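Local coordinates for protein glycerol Dehydrogenase (Unidentified, PDB 5XN8) that catalyses the NAD-dependent oxidation of glycerol to dihydroxyacetone and probably also accepts other small vicinal diols such as 1,2-propanediol, at residues E30-I35 with H55-H60; H60-N65 with R74-I79. All blocks are in the same frame, centred on the assembly; numbering follows the deposited sequence.

Interaction 1. Residues E30-I35 with H55-H60; sequences ESFFVI and HDISLH
Four backbone hydrogen bonds join Glu30-Val34 to Ser58-His60 in parallel register, with Ser31 beside Ser58, Phe32 beside Leu59 and Phe33 beside His60. Ser58 N reaches Glu30 O at 3.3 Å; Phe32 N then donates to Ser58 O at 3.0 Å, a bond of 158° at the hydrogen. Farther along, His60 N makes a weak bond to Phe32 O, and Val34 N donates to His60 O at 3.1 Å. Phe32 O is also approached by Leu59 CA in a CA-H...O contact of 3.4 Å.

Helix 38-54 connects the two strands in a beta-alpha-beta unit at one margin of the six-stranded parallel sheet, 58-63 being outermost within the chain. On the face carrying Phe32, Val34 and Leu59, apolar groups pack together: Leu59 CD2 sits 3.5 Å from Val34 CG2 and also touches Phe32 CB, while Leu49 of helix 38-54 packs on both Val34 and Leu59. Ile57 CG2 meets the Phe32 ring at its edge, 3.7 Å from CD2.

On the other face Phe33 and His60 run side by side, each with CG anti to the backbone N (chi1 -180° and 166°), which brings Phe33 CE1 to 3.9 Å from His60 CD2 at the edge of the imidazole. Beside them Ser31 CB packs on Ser58 CB, and Ser31 OG bonds to Arg86 N.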
# COMPACT_ATOMS: atom_id res chain seq x y z
N GLU A 30 8.79 38.33 -43.84
CA GLU A 30 9.70 38.15 -44.98
C GLU A 30 11.12 38.67 -44.69
O GLU A 30 12.05 38.38 -45.47
CB GLU A 30 9.13 38.83 -46.23
CG GLU A 30 7.88 38.12 -46.74
CD GLU A 30 6.88 39.05 -47.41
OE1 GLU A 30 6.67 40.20 -46.95
OE2 GLU A 30 6.25 38.59 -48.39
N SER A 31 11.30 39.41 -43.60
CA SER A 31 12.63 39.86 -43.18
C SER A 31 12.72 40.08 -41.67
O SER A 31 11.72 40.39 -41.02
CB SER A 31 13.03 41.14 -43.94
OG SER A 31 12.20 42.23 -43.59
N PHE A 32 13.93 39.95 -41.14
CA PHE A 32 14.17 40.01 -39.70
C PHE A 32 15.36 40.88 -39.31
O PHE A 32 16.41 40.84 -39.95
CB PHE A 32 14.36 38.59 -39.15
CG PHE A 32 13.06 37.89 -38.85
CD1 PHE A 32 12.42 38.09 -37.64
CD2 PHE A 32 12.46 37.07 -39.80
CE1 PHE A 32 11.21 37.46 -37.36
CE2 PHE A 32 11.25 36.45 -39.53
CZ PHE A 32 10.62 36.64 -38.32
N PHE A 33 15.18 41.64 -38.24
CA PHE A 33 16.21 42.44 -37.61
C PHE A 33 16.79 41.63 -36.45
O PHE A 33 16.12 41.43 -35.44
CB PHE A 33 15.57 43.74 -37.12
CG PHE A 33 16.51 44.68 -36.45
CD1 PHE A 33 17.34 45.50 -37.20
CD2 PHE A 33 16.55 44.79 -35.06
CE1 PHE A 33 18.20 46.40 -36.58
CE2 PHE A 33 17.40 45.68 -34.43
CZ PHE A 33 18.23 46.49 -35.20
N VAL A 34 18.01 41.15 -36.60
CA VAL A 34 18.64 40.22 -35.66
C VAL A 34 19.59 40.97 -34.72
O VAL A 34 20.45 41.69 -35.20
CB VAL A 34 19.43 39.13 -36.42
CG1 VAL A 34 19.83 37.99 -35.48
CG2 VAL A 34 18.63 38.60 -37.59
N ILE A 35 19.45 40.80 -33.41
CA ILE A 35 20.37 41.43 -32.43
C ILE A 35 21.05 40.44 -31.49
O ILE A 35 20.45 39.44 -31.07
CB ILE A 35 19.69 42.55 -31.61
CG1 ILE A 35 18.63 42.00 -30.63
CG2 ILE A 35 19.05 43.57 -32.54
CD1 ILE A 35 18.06 43.06 -29.71
N HIS A 55 16.21 29.67 -45.99
CA HIS A 55 14.75 29.72 -46.22
C HIS A 55 14.27 31.03 -46.88
O HIS A 55 13.09 31.37 -46.78
CB HIS A 55 13.96 29.48 -44.92
CG HIS A 55 14.24 28.16 -44.26
ND1 HIS A 55 15.23 28.01 -43.32
CD2 HIS A 55 13.64 26.95 -44.38
CE1 HIS A 55 15.24 26.76 -42.88
NE2 HIS A 55 14.29 26.09 -43.52
N ASP A 56 15.16 31.74 -47.57
CA ASP A 56 14.82 32.97 -48.31
C ASP A 56 14.18 34.04 -47.41
O ASP A 56 13.03 34.44 -47.61
CB ASP A 56 13.93 32.63 -49.52
CG ASP A 56 13.93 33.73 -50.58
OD1 ASP A 56 15.02 34.11 -51.05
OD2 ASP A 56 12.82 34.21 -50.92
N ILE A 57 14.94 34.48 -46.42
CA ILE A 57 14.52 35.54 -45.50
C ILE A 57 15.64 36.58 -45.48
O ILE A 57 16.79 36.24 -45.24
CB ILE A 57 14.26 34.99 -44.07
CG1 ILE A 57 13.28 33.81 -44.12
CG2 ILE A 57 13.71 36.08 -43.15
CD1 ILE A 57 12.88 33.27 -42.77
N SER A 58 15.29 37.83 -45.75
CA SER A 58 16.24 38.95 -45.76
C SER A 58 16.57 39.35 -44.32
O SER A 58 15.69 39.37 -43.48
CB SER A 58 15.66 40.14 -46.53
OG SER A 58 16.52 41.26 -46.49
N LEU A 59 17.84 39.66 -44.05
CA LEU A 59 18.30 39.95 -42.69
C LEU A 59 19.26 41.12 -42.63
O LEU A 59 20.04 41.35 -43.54
CB LEU A 59 19.03 38.75 -42.10
CG LEU A 59 18.28 37.43 -41.97
CD1 LEU A 59 19.18 36.22 -42.18
CD2 LEU A 59 17.53 37.35 -40.65
N HIS A 60 19.19 41.85 -41.52
CA HIS A 60 20.25 42.75 -41.10
C HIS A 60 20.59 42.48 -39.63
O HIS A 60 19.73 42.61 -38.76
CB HIS A 60 19.88 44.21 -41.36
CG HIS A 60 20.77 45.18 -40.66
ND1 HIS A 60 22.10 45.33 -40.99
CD2 HIS A 60 20.54 46.03 -39.64
CE1 HIS A 60 22.66 46.23 -40.19
NE2 HIS A 60 21.73 46.67 -39.36

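Interaction 2. Residues H60-N65 with R74-I79; sequences HAERFN and RRLIAI
Helix-on-sheet packing, with a polar clasp at one end, joins strand 58-63, outermost in the sheet of this chain, and the loop after it to helix 70-83, the next helix of the alternating strand-helix order in this Rossmann-like nucleotide-binding region. The short axes of strand 60-63 and helix 74-79 run nearly antiparallel, 156° between their directions and 10.3 Å apart at closest approach.

Ile79 lies across the ends of two strand side chains: its CG2 stands 3.6 Å from Glu62 OE1 and also touches His60 NE2, while its CD1 packs on Glu62 CG at 3.8 Å. Glu62 bends at its second torsion (chi2 62°), turning its carboxylate back along the strand to His60, whose NE2 donates to OE1 at 2.9 Å on the anti side but tilted from the carboxylate plane. Leu76 CD2 also approaches Glu62 CG, at 3.9 Å, and Leu76 CD1 makes a looser contact with the Phe64 ring.

At the loop end Arg75 is bent at chi3, and its guanidinium turns its edge to the backbone of Arg63: NH2 donates to Arg63 O at 3.2 Å with the oxygen in the guanidinium plane. Asn65 ND2 lies 3.3 Å from Arg75 NE, but both are donors; Glu72 serves both residues, its OE1 accepting from Asn65 ND2 and its OE2 in a salt bridge with Arg75 NH2.

Arg75 NH2 thus serves a backbone carbonyl and a carboxylate together, which should limit rotation of the guanidinium, while Glu72 probably offsets the charge of Arg75 and nearby Arg63 is paired with Asp38.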
# COMPACT_ATOMS: atom_id res chain seq x y z
N HIS A 60 19.19 41.85 -41.52
CA HIS A 60 20.25 42.75 -41.10
C HIS A 60 20.59 42.48 -39.63
O HIS A 60 19.73 42.61 -38.76
CB HIS A 60 19.88 44.21 -41.36
CG HIS A 60 20.77 45.18 -40.66
ND1 HIS A 60 22.10 45.33 -40.99
CD2 HIS A 60 20.54 46.03 -39.64
CE1 HIS A 60 22.66 46.23 -40.19
NE2 HIS A 60 21.73 46.67 -39.36
N ALA A 61 21.83 42.07 -39.38
CA ALA A 61 22.34 41.82 -38.04
C ALA A 61 22.91 43.11 -37.48
O ALA A 61 23.56 43.87 -38.20
CB ALA A 61 23.43 40.76 -38.07
N GLU A 62 22.65 43.37 -36.19
CA GLU A 62 23.17 44.57 -35.52
C GLU A 62 23.64 44.25 -34.10
O GLU A 62 23.10 43.37 -33.44
CB GLU A 62 22.10 45.67 -35.53
CG GLU A 62 22.58 47.06 -35.15
CD GLU A 62 23.62 47.63 -36.11
OE1 GLU A 62 23.28 47.89 -37.29
OE2 GLU A 62 24.77 47.83 -35.68
N ARG A 63 24.65 44.99 -33.65
CA ARG A 63 25.30 44.76 -32.37
C ARG A 63 24.46 45.33 -31.22
O ARG A 63 23.91 46.42 -31.33
CB ARG A 63 26.69 45.41 -32.37
CG ARG A 63 27.54 45.07 -31.16
CD ARG A 63 28.92 45.72 -31.23
NE ARG A 63 29.26 46.40 -29.98
CZ ARG A 63 28.81 47.61 -29.63
NH1 ARG A 63 28.00 48.31 -30.41
NH2 ARG A 63 29.19 48.13 -28.46
N PHE A 64 24.40 44.58 -30.12
CA PHE A 64 23.69 44.97 -28.90
C PHE A 64 24.72 45.37 -27.84
O PHE A 64 25.70 44.65 -27.62
CB PHE A 64 22.80 43.80 -28.44
CG PHE A 64 22.23 43.96 -27.05
CD1 PHE A 64 21.38 45.01 -26.75
CD2 PHE A 64 22.54 43.04 -26.05
CE1 PHE A 64 20.86 45.15 -25.47
CE2 PHE A 64 22.02 43.18 -24.77
CZ PHE A 64 21.18 44.23 -24.48
N ASN A 65 24.52 46.53 -27.19
CA ASN A 65 25.52 47.10 -26.26
C ASN A 65 25.59 46.45 -24.88
O ASN A 65 26.50 46.75 -24.11
CB ASN A 65 25.31 48.61 -26.09
CG ASN A 65 25.73 49.41 -27.31
OD1 ASN A 65 26.78 49.15 -27.90
ND2 ASN A 65 24.93 50.40 -27.68
N ARG A 74 15.62 52.55 -28.24
CA ARG A 74 15.40 53.63 -29.22
C ARG A 74 16.52 53.72 -30.26
O ARG A 74 16.24 54.09 -31.40
CB ARG A 74 15.20 54.99 -28.51
CG ARG A 74 13.84 55.24 -27.85
CD ARG A 74 13.07 54.03 -27.38
NE ARG A 74 11.76 54.43 -26.84
CZ ARG A 74 11.11 53.85 -25.84
NH1 ARG A 74 11.62 52.81 -25.18
NH2 ARG A 74 9.93 54.34 -25.46
N ARG A 75 17.75 53.40 -29.86
CA ARG A 75 18.88 53.39 -30.80
C ARG A 75 18.71 52.29 -31.85
O ARG A 75 18.93 52.53 -33.04
CB ARG A 75 20.21 53.20 -30.04
CG ARG A 75 21.47 53.44 -30.88
CD ARG A 75 22.74 53.06 -30.12
NE ARG A 75 22.84 51.61 -29.89
CZ ARG A 75 23.21 50.69 -30.79
NH1 ARG A 75 23.56 51.04 -32.03
NH2 ARG A 75 23.25 49.41 -30.44
N LEU A 76 18.32 51.09 -31.41
CA LEU A 76 18.14 49.94 -32.30
C LEU A 76 16.88 50.05 -33.17
O LEU A 76 16.89 49.63 -34.33
CB LEU A 76 18.11 48.63 -31.50
CG LEU A 76 19.44 48.13 -30.92
CD1 LEU A 76 19.19 47.02 -29.92
CD2 LEU A 76 20.41 47.69 -32.01
N ILE A 77 15.81 50.60 -32.60
CA ILE A 77 14.60 50.91 -33.38
C ILE A 77 14.91 51.81 -34.57
O ILE A 77 14.47 51.53 -35.68
CB ILE A 77 13.49 51.53 -32.48
CG1 ILE A 77 12.86 50.43 -31.62
CG2 ILE A 77 12.40 52.19 -33.32
CD1 ILE A 77 12.06 50.94 -30.44
N ALA A 78 15.68 52.87 -34.32
CA ALA A 78 16.09 53.81 -35.38
C ALA A 78 16.81 53.11 -36.53
O ALA A 78 16.57 53.44 -37.69
CB ALA A 78 16.96 54.92 -34.80
N ILE A 79 17.68 52.15 -36.21
CA ILE A 79 18.38 51.36 -37.24
C ILE A 79 17.42 50.39 -37.92
O ILE A 79 17.50 50.18 -39.13
CB ILE A 79 19.60 50.57 -36.67
CG1 ILE A 79 20.60 51.50 -35.97
CG2 ILE A 79 20.32 49.84 -37.80
CD1 ILE A 79 21.66 50.78 -35.15

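In the fold
Interactions 1 and 2 follow one another along the chain and share His60, their centres 14 Å apart. Interaction 1 sets strand 58-63 beside strand 31-36; interaction 2 lays helix 70-83 over the same sheet margin. They meet directly: a probable backbone hydrogen bond links Glu62 N to Val34 O, and Phe33 packs against Glu62 and Leu76, so the helix covers both strands. Together they build one edge of the parallel sheet as it stands within this chain, in the iron-containing alcohol dehydrogenase region. Beyond Arg63, the Phe64 side chain comes within about 4 Å of that of Lys95 and 5 Å of that of Asp37, both likely NAD(+)-binding residues, placing this margin beside the probable cofactor site.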